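Local coordinates for Iron(III) ABC transporter, periplasmic iron-compound-binding protein (Vibrio cholerae, PDB 3TEF) that probably binds iron-loaded catecholate siderophores in the periplasm and delivers them to an inner-membrane ABC transporter for iron uptake, at residues 34-39 / 128-133; 73-78 / 94-99; 185-190 / 213-218. One frame throughout, in Å; residues are numbered along the deposited sequence.

Contact 1. Residues 34-39 / 128-133; sequences DSFGIE and FAIEPA
I38 lies over one face of the F128 ring, whereas the F36 ring meets I130 CD1 and the A133 carbonyl only at oblique angles. The contact lies where helix 27-35 ends, in a Schellman motif, beside the turn leading into helix 131-154, the long helix that runs between the two lobes as in other binding proteins of this family. I38 CG1 sits almost over the middle of the F128 ring, 4.0 Å from the centroid and 8° off the ring normal, a CH-pi contact. CD1 of the same isoleucine reaches F128 CD1 at 3.7 Å, and its CG2 lies 4.0 Å from F128 CE1, so CG1 sits over the ring while CD1 and CG2 flank it on the same face, beyond the ring outline. That placement follows from chi1 of -57°, which places CG1 anti to the carbonyl carbon and CG2 anti to the backbone N. G37, with positive phi, is the C-prime residue; its N bonds to D34 O at 2.9 Å, and the reversal lets F36 and I38, on either side of it in sequence, both direct CB toward 128-133. I130 occupies the N-cap position of helix 131-154 and extends its CD1 to F36 CB, oblique to the ring. The F36 ring also packs on V134 and K137 of that helix and on V267 of helix 267-279, while P19 adjoins F128. No hydrogen bond crosses between the segments. On the A133 side, F36 CE1 lies 4.1 Å from A133 O, and the tightest touch joins F36 CB to I130 CD1 at 3.6 Å.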
ATOM      1  N   ASP A  34      -3.281  14.061   0.714  1.00 22.16           N
ATOM      2  CA  ASP A  34      -3.492  14.941  -0.424  1.00 25.46           C
ATOM      3  C   ASP A  34      -4.862  14.721  -1.081  1.00 26.34           C
ATOM      4  O   ASP A  34      -5.543  15.680  -1.429  1.00 25.81           O
ATOM      5  CB  ASP A  34      -2.365  14.787  -1.441  1.00 22.98           C
ATOM      6  CG  ASP A  34      -2.573  15.656  -2.657  1.00 27.14           C
ATOM      7  OD1 ASP A  34      -2.270  16.860  -2.579  1.00 27.26           O
ATOM      8  OD2 ASP A  34      -3.050  15.125  -3.674  1.00 28.40           O
ATOM      9  N   SER A  35      -5.260  13.459  -1.241  1.00 22.61           N
ATOM     10  CA  SER A  35      -6.524  13.118  -1.894  1.00 22.13           C
ATOM     11  C   SER A  35      -7.735  13.741  -1.198  1.00 25.12           C
ATOM     12  O   SER A  35      -8.721  14.118  -1.856  1.00 26.26           O
ATOM     13  CB  SER A  35      -6.704  11.600  -1.983  1.00 24.09           C
ATOM     14  OG  SER A  35      -5.724  11.021  -2.823  1.00 30.20           O
ATOM     15  N   PHE A  36      -7.662  13.837   0.124  1.00 24.14           N
ATOM     16  CA  PHE A  36      -8.751  14.405   0.919  1.00 27.33           C
ATOM     17  C   PHE A  36      -8.607  15.921   1.098  1.00 30.92           C
ATOM     18  O   PHE A  36      -9.363  16.545   1.840  1.00 32.09           O
ATOM     19  CB  PHE A  36      -8.901  13.673   2.266  1.00 29.59           C
ATOM     20  CG  PHE A  36      -9.567  12.324   2.147  1.00 28.57           C
ATOM     21  CD1 PHE A  36     -10.826  12.212   1.570  1.00 32.62           C
ATOM     22  CD2 PHE A  36      -8.943  11.176   2.609  1.00 27.07           C
ATOM     23  CE1 PHE A  36     -11.438  10.976   1.451  1.00 31.17           C
ATOM     24  CE2 PHE A  36      -9.543   9.940   2.488  1.00 26.92           C
ATOM     25  CZ  PHE A  36     -10.796   9.838   1.915  1.00 29.46           C
ATOM     26  N   GLY A  37      -7.639  16.506   0.397  1.00 27.69           N
ATOM     27  CA  GLY A  37      -7.560  17.948   0.274  1.00 31.10           C
ATOM     28  C   GLY A  37      -6.711  18.663   1.300  1.00 27.68           C
ATOM     29  O   GLY A  37      -6.799  19.878   1.445  1.00 30.71           O
ATOM     30  N   ILE A  38      -5.880  17.911   2.015  1.00 26.18           N
ATOM     31  CA  ILE A  38      -5.002  18.497   3.027  1.00 24.87           C
ATOM     32  C   ILE A  38      -3.604  18.726   2.454  1.00 26.24           C
ATOM     33  O   ILE A  38      -3.086  17.866   1.749  1.00 28.94           O
ATOM     34  CB  ILE A  38      -4.882  17.559   4.251  1.00 26.84           C
ATOM     35  CG1 ILE A  38      -6.265  17.251   4.851  1.00 31.05           C
ATOM     36  CG2 ILE A  38      -3.905  18.134   5.269  1.00 26.51           C
ATOM     37  CD1 ILE A  38      -7.054  18.479   5.272  1.00 34.07           C
ATOM     38  N   GLU A  39      -2.989  19.873   2.749  1.00 25.00           N
ATOM     39  CA  GLU A  39      -1.655  20.153   2.223  1.00 27.91           C
ATOM     40  C   GLU A  39      -0.624  20.193   3.346  1.00 24.71           C
ATOM     41  O   GLU A  39      -0.678  21.066   4.200  1.00 26.89           O
ATOM     42  CB  GLU A  39      -1.613  21.470   1.444  1.00 32.50           C
ATOM     43  CG  GLU A  39      -0.279  21.697   0.738  1.00 33.32           C
ATOM     44  CD  GLU A  39      -0.194  23.035   0.041  1.00 40.39           C
ATOM     45  OE1 GLU A  39      -1.178  23.803   0.103  1.00 45.30           O
ATOM     46  OE2 GLU A  39       0.857  23.313  -0.574  1.00 42.15           O
ATOM     47  N   PHE A 128      -9.389  15.588  10.665  1.00 23.96           N
ATOM     48  CA  PHE A 128      -9.621  16.818   9.910  1.00 26.29           C
ATOM     49  C   PHE A 128     -11.081  17.240   9.818  1.00 28.03           C
ATOM     50  O   PHE A 128     -11.414  18.182   9.096  1.00 29.78           O
ATOM     51  CB  PHE A 128      -8.975  16.713   8.524  1.00 25.29           C
ATOM     52  CG  PHE A 128      -7.487  16.541   8.594  1.00 26.81           C
ATOM     53  CD1 PHE A 128      -6.664  17.632   8.840  1.00 27.43           C
ATOM     54  CD2 PHE A 128      -6.913  15.286   8.467  1.00 28.41           C
ATOM     55  CE1 PHE A 128      -5.283  17.480   8.935  1.00 25.77           C
ATOM     56  CE2 PHE A 128      -5.529  15.126   8.554  1.00 28.24           C
ATOM     57  CZ  PHE A 128      -4.720  16.226   8.797  1.00 24.42           C
ATOM     58  N   ALA A 129     -11.941  16.557  10.565  1.00 28.89           N
ATOM     59  CA  ALA A 129     -13.378  16.843  10.528  1.00 31.29           C
ATOM     60  C   ALA A 129     -13.940  16.821   9.103  1.00 32.55           C
ATOM     61  O   ALA A 129     -14.681  17.721   8.692  1.00 35.23           O
ATOM     62  CB  ALA A 129     -13.668  18.186  11.197  1.00 34.64           C
ATOM     63  N   ILE A 130     -13.584  15.789   8.349  1.00 30.53           N
ATOM     64  CA  ILE A 130     -14.142  15.602   7.018  1.00 25.25           C
ATOM     65  C   ILE A 130     -14.787  14.230   6.879  1.00 26.27           C
ATOM     66  O   ILE A 130     -14.693  13.589   5.831  1.00 28.66           O
ATOM     67  CB  ILE A 130     -13.089  15.796   5.913  1.00 28.44           C
ATOM     68  CG1 ILE A 130     -11.887  14.883   6.162  1.00 26.72           C
ATOM     69  CG2 ILE A 130     -12.645  17.243   5.856  1.00 29.52           C
ATOM     70  CD1 ILE A 130     -10.810  14.977   5.082  1.00 27.15           C
ATOM     71  N   GLU A 131     -15.450  13.788   7.943  1.00 29.54           N
ATOM     72  CA  GLU A 131     -16.097  12.481   7.959  1.00 27.47           C
ATOM     73  C   GLU A 131     -17.015  12.208   6.753  1.00 27.80           C
ATOM     74  O   GLU A 131     -16.995  11.106   6.201  1.00 29.64           O
ATOM     75  CB  GLU A 131     -16.890  12.295   9.261  1.00 29.63           C
ATOM     76  CG  GLU A 131     -16.037  12.325  10.522  1.00 30.05           C
ATOM     77  CD  GLU A 131     -15.869  13.721  11.111  1.00 34.67           C
ATOM     78  OE1 GLU A 131     -16.036  14.727  10.376  1.00 33.91           O
ATOM     79  OE2 GLU A 131     -15.566  13.805  12.324  1.00 35.43           O
ATOM     80  N   PRO A 132     -17.840  13.194   6.352  1.00 30.83           N
ATOM     81  CA  PRO A 132     -18.762  12.937   5.233  1.00 32.12           C
ATOM     82  C   PRO A 132     -18.046  12.602   3.923  1.00 27.73           C
ATOM     83  O   PRO A 132     -18.473  11.693   3.196  1.00 31.13           O
ATOM     84  CB  PRO A 132     -19.534  14.259   5.101  1.00 35.89           C
ATOM     85  CG  PRO A 132     -19.439  14.887   6.460  1.00 36.17           C
ATOM     86  CD  PRO A 132     -18.053  14.533   6.935  1.00 31.88           C
ATOM     87  N   ALA A 133     -16.973  13.327   3.625  1.00 29.62           N
ATOM     88  CA  ALA A 133     -16.205  13.080   2.410  1.00 30.90           C
ATOM     89  C   ALA A 133     -15.561  11.705   2.463  1.00 26.97           C
ATOM     90  O   ALA A 133     -15.509  10.985   1.464  1.00 26.81           O
ATOM     91  CB  ALA A 133     -15.145  14.150   2.231  1.00 27.63           C
TER

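Contact 2. Residues 73-78 / 94-99; sequences ETIYTQ and DELSKI
I75 and L96 meet through their terminal methyls, I75 CD1 to L96 CD2 at 3.8 Å, with the two side chains crossing at about a right angle. L96 does not aim its CB at the other helix; the far end of the side chain makes the approach. One turn further on, I99 brings CG2 against I75 and Y76. With chi1 of -64°, that methyl stands anti to the backbone N of I99 and lies 4.1 Å from Y76 CA and 4.3 Å from I75 CG2. It also meets the Y76 ring at the edge, near the ring plane, 4.2 Å from CD1. Every touch is apolar, and no hydrogen bond joins the two segments. Their axes run nearly parallel, 21° apart and 10.6 Å at closest approach, as suits neighbouring helices in a Rossmann-like alpha/beta lobe: helix 72-77 leads to strand 82-85, and helix 93-99 is the connection in the beta-alpha-beta crossover from that strand to the adjacent parallel strand 102-104. Both helices lean on strand 82-85, I75 on I83 and L96 on I85, while P70 touches both side chains from a loop. F72 adds a further apolar neighbour for L96. Several polar side chains bond within their own helix. E73 O accepts from T77 N and, from the opposite face of its plane, from T77 OG1 at 3.1 Å. In helix 93-99, K98 NZ forms a salt bridge with E95 OE1 at 3.0 Å, meeting it from above the carboxylate plane, and S97 OG donates to D94 O at 2.7 Å.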
ATOM      1  N   GLU A  73      15.592  16.499  13.016  1.00 26.77           N
ATOM      2  CA  GLU A  73      15.941  17.904  13.171  1.00 28.81           C
ATOM      3  C   GLU A  73      15.038  18.800  12.325  1.00 27.37           C
ATOM      4  O   GLU A  73      14.497  19.789  12.813  1.00 27.37           O
ATOM      5  CB  GLU A  73      17.426  18.134  12.860  1.00 30.51           C
ATOM      6  CG  GLU A  73      18.365  17.295  13.738  1.00 37.65           C
ATOM      7  CD  GLU A  73      19.838  17.473  13.385  1.00 47.81           C
ATOM      8  OE1 GLU A  73      20.147  18.220  12.428  1.00 55.99           O
ATOM      9  OE2 GLU A  73      20.690  16.861  14.067  1.00 57.36           O
ATOM     10  N   THR A  74      14.848  18.442  11.061  1.00 27.33           N
ATOM     11  CA  THR A  74      14.017  19.262  10.189  1.00 29.09           C
ATOM     12  C   THR A  74      12.565  19.217  10.648  1.00 28.58           C
ATOM     13  O   THR A  74      11.883  20.236  10.676  1.00 24.93           O
ATOM     14  CB  THR A  74      14.121  18.812   8.723  1.00 31.77           C
ATOM     15  OG1 THR A  74      15.462  19.026   8.266  1.00 36.87           O
ATOM     16  CG2 THR A  74      13.158  19.612   7.847  1.00 33.08           C
ATOM     17  N   ILE A  75      12.099  18.031  11.023  1.00 25.21           N
ATOM     18  CA  ILE A  75      10.728  17.891  11.494  1.00 24.64           C
ATOM     19  C   ILE A  75      10.471  18.811  12.691  1.00 25.58           C
ATOM     20  O   ILE A  75       9.444  19.495  12.758  1.00 24.51           O
ATOM     21  CB  ILE A  75      10.409  16.423  11.824  1.00 23.47           C
ATOM     22  CG1 ILE A  75      10.488  15.595  10.532  1.00 26.16           C
ATOM     23  CG2 ILE A  75       9.033  16.301  12.489  1.00 24.15           C
ATOM     24  CD1 ILE A  75      10.257  14.106  10.694  1.00 24.11           C
ATOM     25  N   TYR A  76      11.409  18.835  13.636  1.00 25.32           N
ATOM     26  CA  TYR A  76      11.263  19.689  14.811  1.00 26.32           C
ATOM     27  C   TYR A  76      11.182  21.156  14.406  1.00 27.36           C
ATOM     28  O   TYR A  76      10.366  21.914  14.932  1.00 28.01           O
ATOM     29  CB  TYR A  76      12.422  19.485  15.788  1.00 26.11           C
ATOM     30  CG  TYR A  76      12.303  20.351  17.019  1.00 27.24           C
ATOM     31  CD1 TYR A  76      11.431  20.014  18.044  1.00 28.90           C
ATOM     32  CD2 TYR A  76      13.045  21.517  17.149  1.00 31.09           C
ATOM     33  CE1 TYR A  76      11.307  20.811  19.173  1.00 29.63           C
ATOM     34  CE2 TYR A  76      12.924  22.323  18.272  1.00 30.87           C
ATOM     35  CZ  TYR A  76      12.054  21.969  19.276  1.00 33.35           C
ATOM     36  OH  TYR A  76      11.937  22.763  20.398  1.00 36.84           O
ATOM     37  N   THR A  77      12.026  21.541  13.460  1.00 27.13           N
ATOM     38  CA  THR A  77      12.059  22.914  12.961  1.00 27.91           C
ATOM     39  C   THR A  77      10.728  23.333  12.332  1.00 32.28           C
ATOM     40  O   THR A  77      10.328  24.495  12.420  1.00 31.26           O
ATOM     41  CB  THR A  77      13.180  23.083  11.933  1.00 32.40           C
ATOM     42  OG1 THR A  77      14.445  22.846  12.570  1.00 37.63           O
ATOM     43  CG2 THR A  77      13.167  24.484  11.353  1.00 41.24           C
ATOM     44  N   GLN A  78      10.040  22.378  11.712  1.00 25.86           N
ATOM     45  CA  GLN A  78       8.760  22.657  11.066  1.00 28.22           C
ATOM     46  C   GLN A  78       7.582  22.858  12.024  1.00 27.35           C
ATOM     47  O   GLN A  78       6.496  23.233  11.595  1.00 29.02           O
ATOM     48  CB  GLN A  78       8.438  21.570  10.031  1.00 26.97           C
ATOM     49  CG  GLN A  78       9.413  21.536   8.879  1.00 25.98           C
ATOM     50  CD  GLN A  78       9.315  22.786   8.026  1.00 32.39           C
ATOM     51  OE1 GLN A  78       8.244  23.106   7.513  1.00 39.30           O
ATOM     52  NE2 GLN A  78      10.418  23.509   7.893  1.00 34.49           N
ATOM     53  N   ASP A  94       8.464   6.237  18.403  1.00 24.14           N
ATOM     54  CA  ASP A  94       8.637   6.703  19.770  1.00 26.29           C
ATOM     55  C   ASP A  94       9.326   8.058  19.772  1.00 24.40           C
ATOM     56  O   ASP A  94       8.934   8.955  20.525  1.00 23.32           O
ATOM     57  CB  ASP A  94       9.402   5.691  20.630  1.00 25.90           C
ATOM     58  CG  ASP A  94      10.738   5.297  20.022  1.00 28.49           C
ATOM     59  OD1 ASP A  94      10.914   5.415  18.781  1.00 36.18           O
ATOM     60  OD2 ASP A  94      11.621   4.867  20.782  1.00 38.84           O
ATOM     61  N   GLU A  95      10.329   8.202  18.907  1.00 24.68           N
ATOM     62  CA  GLU A  95      11.064   9.456  18.787  1.00 23.30           C
ATOM     63  C   GLU A  95      10.199  10.571  18.203  1.00 25.68           C
ATOM     64  O   GLU A  95      10.225  11.708  18.686  1.00 24.09           O
ATOM     65  CB  GLU A  95      12.339   9.260  17.960  1.00 26.61           C
ATOM     66  CG  GLU A  95      13.389   8.432  18.668  1.00 35.12           C
ATOM     67  CD  GLU A  95      14.025   9.195  19.807  1.00 40.90           C
ATOM     68  OE1 GLU A  95      14.080  10.441  19.713  1.00 46.77           O
ATOM     69  OE2 GLU A  95      14.461   8.562  20.797  1.00 51.74           O
ATOM     70  N   LEU A  96       9.420  10.244  17.173  1.00 21.19           N
ATOM     71  CA  LEU A  96       8.563  11.250  16.550  1.00 23.56           C
ATOM     72  C   LEU A  96       7.466  11.682  17.526  1.00 22.78           C
ATOM     73  O   LEU A  96       7.067  12.843  17.547  1.00 22.59           O
ATOM     74  CB  LEU A  96       7.945  10.711  15.254  1.00 22.51           C
ATOM     75  CG  LEU A  96       8.879  10.418  14.074  1.00 23.52           C
ATOM     76  CD1 LEU A  96       8.127   9.630  12.984  1.00 19.65           C
ATOM     77  CD2 LEU A  96       9.496  11.706  13.475  1.00 22.51           C
ATOM     78  N   SER A  97       6.991  10.746  18.356  1.00 22.79           N
ATOM     79  CA  SER A  97       5.876  11.055  19.247  1.00 24.12           C
ATOM     80  C   SER A  97       6.264  12.121  20.282  1.00 24.35           C
ATOM     81  O   SER A  97       5.399  12.801  20.835  1.00 27.66           O
ATOM     82  CB  SER A  97       5.318   9.789  19.930  1.00 23.71           C
ATOM     83  OG  SER A  97       6.279   9.197  20.799  1.00 27.25           O
ATOM     84  N   LYS A  98       7.562  12.283  20.518  1.00 23.87           N
ATOM     85  CA  LYS A  98       8.029  13.317  21.432  1.00 27.00           C
ATOM     86  C   LYS A  98       7.844  14.701  20.840  1.00 26.16           C
ATOM     87  O   LYS A  98       7.608  15.672  21.567  1.00 29.02           O
ATOM     88  CB  LYS A  98       9.503  13.109  21.783  1.00 26.32           C
ATOM     89  CG  LYS A  98       9.745  11.907  22.664  1.00 28.14           C
ATOM     90  CD  LYS A  98      11.195  11.876  23.117  1.00 26.83           C
ATOM     91  CE  LYS A  98      12.137  11.770  21.930  1.00 29.28           C
ATOM     92  NZ  LYS A  98      13.563  11.737  22.377  1.00 32.53           N
ATOM     93  N   ILE A  99       7.953  14.787  19.514  1.00 24.21           N
ATOM     94  CA  ILE A  99       7.979  16.065  18.818  1.00 25.89           C
ATOM     95  C   ILE A  99       6.581  16.624  18.642  1.00 27.18           C
ATOM     96  O   ILE A  99       6.355  17.825  18.820  1.00 28.37           O
ATOM     97  CB  ILE A  99       8.656  15.932  17.427  1.00 23.18           C
ATOM     98  CG1 ILE A  99      10.124  15.533  17.590  1.00 25.87           C
ATOM     99  CG2 ILE A  99       8.548  17.239  16.628  1.00 26.78           C
ATOM    100  CD1 ILE A  99      10.848  15.342  16.267  1.00 26.22           C
TER

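Contact 3. Residues 185-190 / 213-218; sequences FGFSET and PKTLLV
F187 is the first residue of 185-190 to reach 213-218, its side chain crossing that of T215 at about a right angle, with T215 OG1 oblique to the ring. The setting is the parallel part of the mixed sheet in a Rossmann-like lobe, in which strands 188-189 and 215-220 both pair with strand 158-165, so these segments meet through side chains beside a shared neighbour strand and make no hydrogen bond to each other. F187 follows G186, whose positive phi turns the chain out of helix 180-184. F187 chi1 of -74° sets CG anti to the carbonyl carbon, and CE1 thereby comes 4.0 Å from T215 OG1 and 4.2 Å from T215 CG2. V181, A159 and M277 also touch F187, and L217, directed toward the same side two residues after T215, packs on V181 and M277 as well; helices 180-184 and 267-279 thus cover this patch. S188 next gives its backbone to strand 158-165, bonding with S157 and A159, while T215 pairs with M160 of the same strand. E189 turns to other partners, its carboxylate oxygens receiving A174 N and V193 N. T190 brings the chain back to 213-218, its CB pointing toward P213, and their CA atoms stand 5.6 Å apart. The hydroxyl is hydrogen-bonded to D158 OD2, which also accepts from K214 N, so one carboxylate oxygen links the end of 185-190 to the start of 213-218. Beside that polar link the threonine rests on the proline: T190 CG2 is 3.8 Å from P213 CA, and T190 OG1 lies 3.4 Å from P213 CB.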
ATOM      1  N   PHE A 185     -10.526  -9.287  -2.387  1.00 27.09           N
ATOM      2  CA  PHE A 185     -10.833  -9.429  -3.800  1.00 28.84           C
ATOM      3  C   PHE A 185     -11.352 -10.825  -4.141  1.00 28.13           C
ATOM      4  O   PHE A 185     -11.801 -11.070  -5.263  1.00 34.44           O
ATOM      5  CB  PHE A 185      -9.603  -9.078  -4.634  1.00 27.99           C
ATOM      6  CG  PHE A 185      -9.296  -7.605  -4.667  1.00 27.86           C
ATOM      7  CD1 PHE A 185     -10.274  -6.685  -5.013  1.00 27.13           C
ATOM      8  CD2 PHE A 185      -8.033  -7.135  -4.336  1.00 25.25           C
ATOM      9  CE1 PHE A 185      -9.998  -5.326  -5.055  1.00 29.72           C
ATOM     10  CE2 PHE A 185      -7.746  -5.768  -4.369  1.00 28.63           C
ATOM     11  CZ  PHE A 185      -8.723  -4.864  -4.736  1.00 27.27           C
ATOM     12  N   GLY A 186     -11.255 -11.734  -3.175  1.00 30.43           N
ATOM     13  CA  GLY A 186     -11.927 -13.019  -3.262  1.00 35.68           C
ATOM     14  C   GLY A 186     -11.226 -14.158  -3.976  1.00 38.87           C
ATOM     15  O   GLY A 186     -11.859 -15.166  -4.301  1.00 37.63           O
ATOM     16  N   PHE A 187      -9.929 -14.024  -4.230  1.00 32.70           N
ATOM     17  CA  PHE A 187      -9.170 -15.142  -4.776  1.00 29.66           C
ATOM     18  C   PHE A 187      -8.865 -16.130  -3.660  1.00 30.22           C
ATOM     19  O   PHE A 187      -8.849 -15.769  -2.485  1.00 30.87           O
ATOM     20  CB  PHE A 187      -7.846 -14.662  -5.373  1.00 26.85           C
ATOM     21  CG  PHE A 187      -7.982 -13.944  -6.680  1.00 25.18           C
ATOM     22  CD1 PHE A 187      -8.179 -14.644  -7.857  1.00 29.30           C
ATOM     23  CD2 PHE A 187      -7.866 -12.563  -6.739  1.00 29.21           C
ATOM     24  CE1 PHE A 187      -8.289 -13.985  -9.057  1.00 30.34           C
ATOM     25  CE2 PHE A 187      -7.970 -11.889  -7.946  1.00 26.42           C
ATOM     26  CZ  PHE A 187      -8.177 -12.599  -9.109  1.00 30.91           C
ATOM     27  N   SER A 188      -8.609 -17.381  -4.025  1.00 32.61           N
ATOM     28  CA  SER A 188      -8.046 -18.325  -3.068  1.00 32.23           C
ATOM     29  C   SER A 188      -6.559 -18.479  -3.389  1.00 32.97           C
ATOM     30  O   SER A 188      -6.127 -18.177  -4.502  1.00 32.10           O
ATOM     31  CB  SER A 188      -8.772 -19.676  -3.134  1.00 39.15           C
ATOM     32  OG  SER A 188      -8.612 -20.276  -4.408  1.00 39.35           O
ATOM     33  N   GLU A 189      -5.774 -18.926  -2.417  1.00 31.94           N
ATOM     34  CA  GLU A 189      -4.344 -19.115  -2.639  1.00 32.26           C
ATOM     35  C   GLU A 189      -4.087 -20.366  -3.472  1.00 38.06           C
ATOM     36  O   GLU A 189      -4.600 -21.442  -3.154  1.00 37.93           O
ATOM     37  CB  GLU A 189      -3.603 -19.238  -1.313  1.00 34.25           C
ATOM     38  CG  GLU A 189      -3.740 -18.063  -0.357  1.00 35.08           C
ATOM     39  CD  GLU A 189      -2.992 -18.325   0.943  1.00 39.09           C
ATOM     40  OE1 GLU A 189      -2.619 -19.487   1.176  1.00 48.07           O
ATOM     41  OE2 GLU A 189      -2.762 -17.392   1.731  1.00 41.13           O
ATOM     42  N   THR A 190      -3.293 -20.236  -4.532  1.00 33.74           N
ATOM     43  CA  THR A 190      -2.872 -21.404  -5.299  1.00 34.60           C
ATOM     44  C   THR A 190      -2.229 -22.384  -4.337  1.00 39.21           C
ATOM     45  O   THR A 190      -2.645 -23.534  -4.238  1.00 44.28           O
ATOM     46  CB  THR A 190      -1.852 -21.061  -6.400  1.00 37.15           C
ATOM     47  OG1 THR A 190      -2.407 -20.091  -7.292  1.00 38.70           O
ATOM     48  CG2 THR A 190      -1.490 -22.306  -7.195  1.00 36.97           C
ATOM     49  N   PRO A 213      -0.494 -21.850 -11.226  1.00 41.27           N
ATOM     50  CA  PRO A 213      -1.617 -21.014 -10.781  1.00 36.15           C
ATOM     51  C   PRO A 213      -2.556 -20.683 -11.941  1.00 36.27           C
ATOM     52  O   PRO A 213      -2.109 -20.577 -13.085  1.00 36.82           O
ATOM     53  CB  PRO A 213      -0.926 -19.737 -10.296  1.00 36.48           C
ATOM     54  CG  PRO A 213       0.340 -19.676 -11.101  1.00 34.30           C
ATOM     55  CD  PRO A 213       0.779 -21.104 -11.261  1.00 37.83           C
ATOM     56  N   LYS A 214      -3.843 -20.524 -11.645  1.00 36.94           N
ATOM     57  CA  LYS A 214      -4.813 -20.123 -12.660  1.00 38.79           C
ATOM     58  C   LYS A 214      -4.678 -18.636 -12.966  1.00 35.30           C
ATOM     59  O   LYS A 214      -4.899 -18.186 -14.097  1.00 32.56           O
ATOM     60  CB  LYS A 214      -6.237 -20.432 -12.193  1.00 44.37           C
ATOM     61  CG  LYS A 214      -6.909 -21.590 -12.923  1.00 53.01           C
ATOM     62  CD  LYS A 214      -6.622 -22.931 -12.254  1.00 52.43           C
ATOM     63  CE  LYS A 214      -5.186 -23.394 -12.476  1.00 47.28           C
ATOM     64  NZ  LYS A 214      -4.839 -24.562 -11.606  1.00 51.62           N
ATOM     65  N   THR A 215      -4.317 -17.874 -11.942  1.00 35.57           N
ATOM     66  CA  THR A 215      -4.078 -16.447 -12.087  1.00 31.93           C
ATOM     67  C   THR A 215      -2.745 -16.121 -11.441  1.00 30.41           C
ATOM     68  O   THR A 215      -2.439 -16.605 -10.343  1.00 29.14           O
ATOM     69  CB  THR A 215      -5.173 -15.622 -11.399  1.00 36.74           C
ATOM     70  OG1 THR A 215      -6.418 -15.825 -12.080  1.00 37.39           O
ATOM     71  CG2 THR A 215      -4.827 -14.138 -11.419  1.00 33.31           C
ATOM     72  N   LEU A 216      -1.958 -15.296 -12.120  1.00 27.60           N
ATOM     73  CA  LEU A 216      -0.632 -14.944 -11.629  1.00 29.12           C
ATOM     74  C   LEU A 216      -0.521 -13.423 -11.522  1.00 26.71           C
ATOM     75  O   LEU A 216      -0.613 -12.710 -12.523  1.00 28.93           O
ATOM     76  CB  LEU A 216       0.426 -15.517 -12.573  1.00 28.59           C
ATOM     77  CG  LEU A 216       1.914 -15.430 -12.238  1.00 31.82           C
ATOM     78  CD1 LEU A 216       2.220 -15.985 -10.849  1.00 29.36           C
ATOM     79  CD2 LEU A 216       2.709 -16.172 -13.299  1.00 36.10           C
ATOM     80  N   LEU A 217      -0.342 -12.933 -10.298  1.00 25.89           N
ATOM     81  CA  LEU A 217      -0.240 -11.499 -10.053  1.00 25.59           C
ATOM     82  C   LEU A 217       1.214 -11.168  -9.734  1.00 22.44           C
ATOM     83  O   LEU A 217       1.785 -11.702  -8.787  1.00 25.13           O
ATOM     84  CB  LEU A 217      -1.119 -11.097  -8.877  1.00 25.52           C
ATOM     85  CG  LEU A 217      -2.556 -11.607  -8.994  1.00 26.26           C
ATOM     86  CD1 LEU A 217      -3.357 -11.379  -7.720  1.00 23.46           C
ATOM     87  CD2 LEU A 217      -3.231 -10.944 -10.180  1.00 26.83           C
ATOM     88  N   VAL A 218       1.804 -10.287 -10.528  1.00 24.13           N
ATOM     89  CA  VAL A 218       3.232 -10.042 -10.436  1.00 22.73           C
ATOM     90  C   VAL A 218       3.502  -8.615  -9.991  1.00 23.99           C
ATOM     91  O   VAL A 218       2.944  -7.668 -10.545  1.00 24.35           O
ATOM     92  CB  VAL A 218       3.901 -10.272 -11.805  1.00 26.75           C
ATOM     93  CG1 VAL A 218       5.391  -9.953 -11.741  1.00 27.11           C
ATOM     94  CG2 VAL A 218       3.657 -11.704 -12.272  1.00 28.59           C
TER

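In the fold
Contact 3 is the buried one; contact 2 is partly buried, and contact 1 lies at the surface. Contacts 1 and 2 fall within the chain's first half, centres about 23 Å apart, whereas contact 3 lies across the chain centre from both, about 34 and 42 Å away respectively, centre to centre. Contact 1 joins a helix end to the start of helix 131-154, contact 2 joins two neighbouring helices packed on a parallel sheet, and contact 3 joins strand ends in the mixed sheet of the other lobe. None has a hydrogen bond across it: aromatic-aliphatic packing carries contact 1, methyl packing contact 2, and in contact 3 D158 supplies a polar bridge from outside.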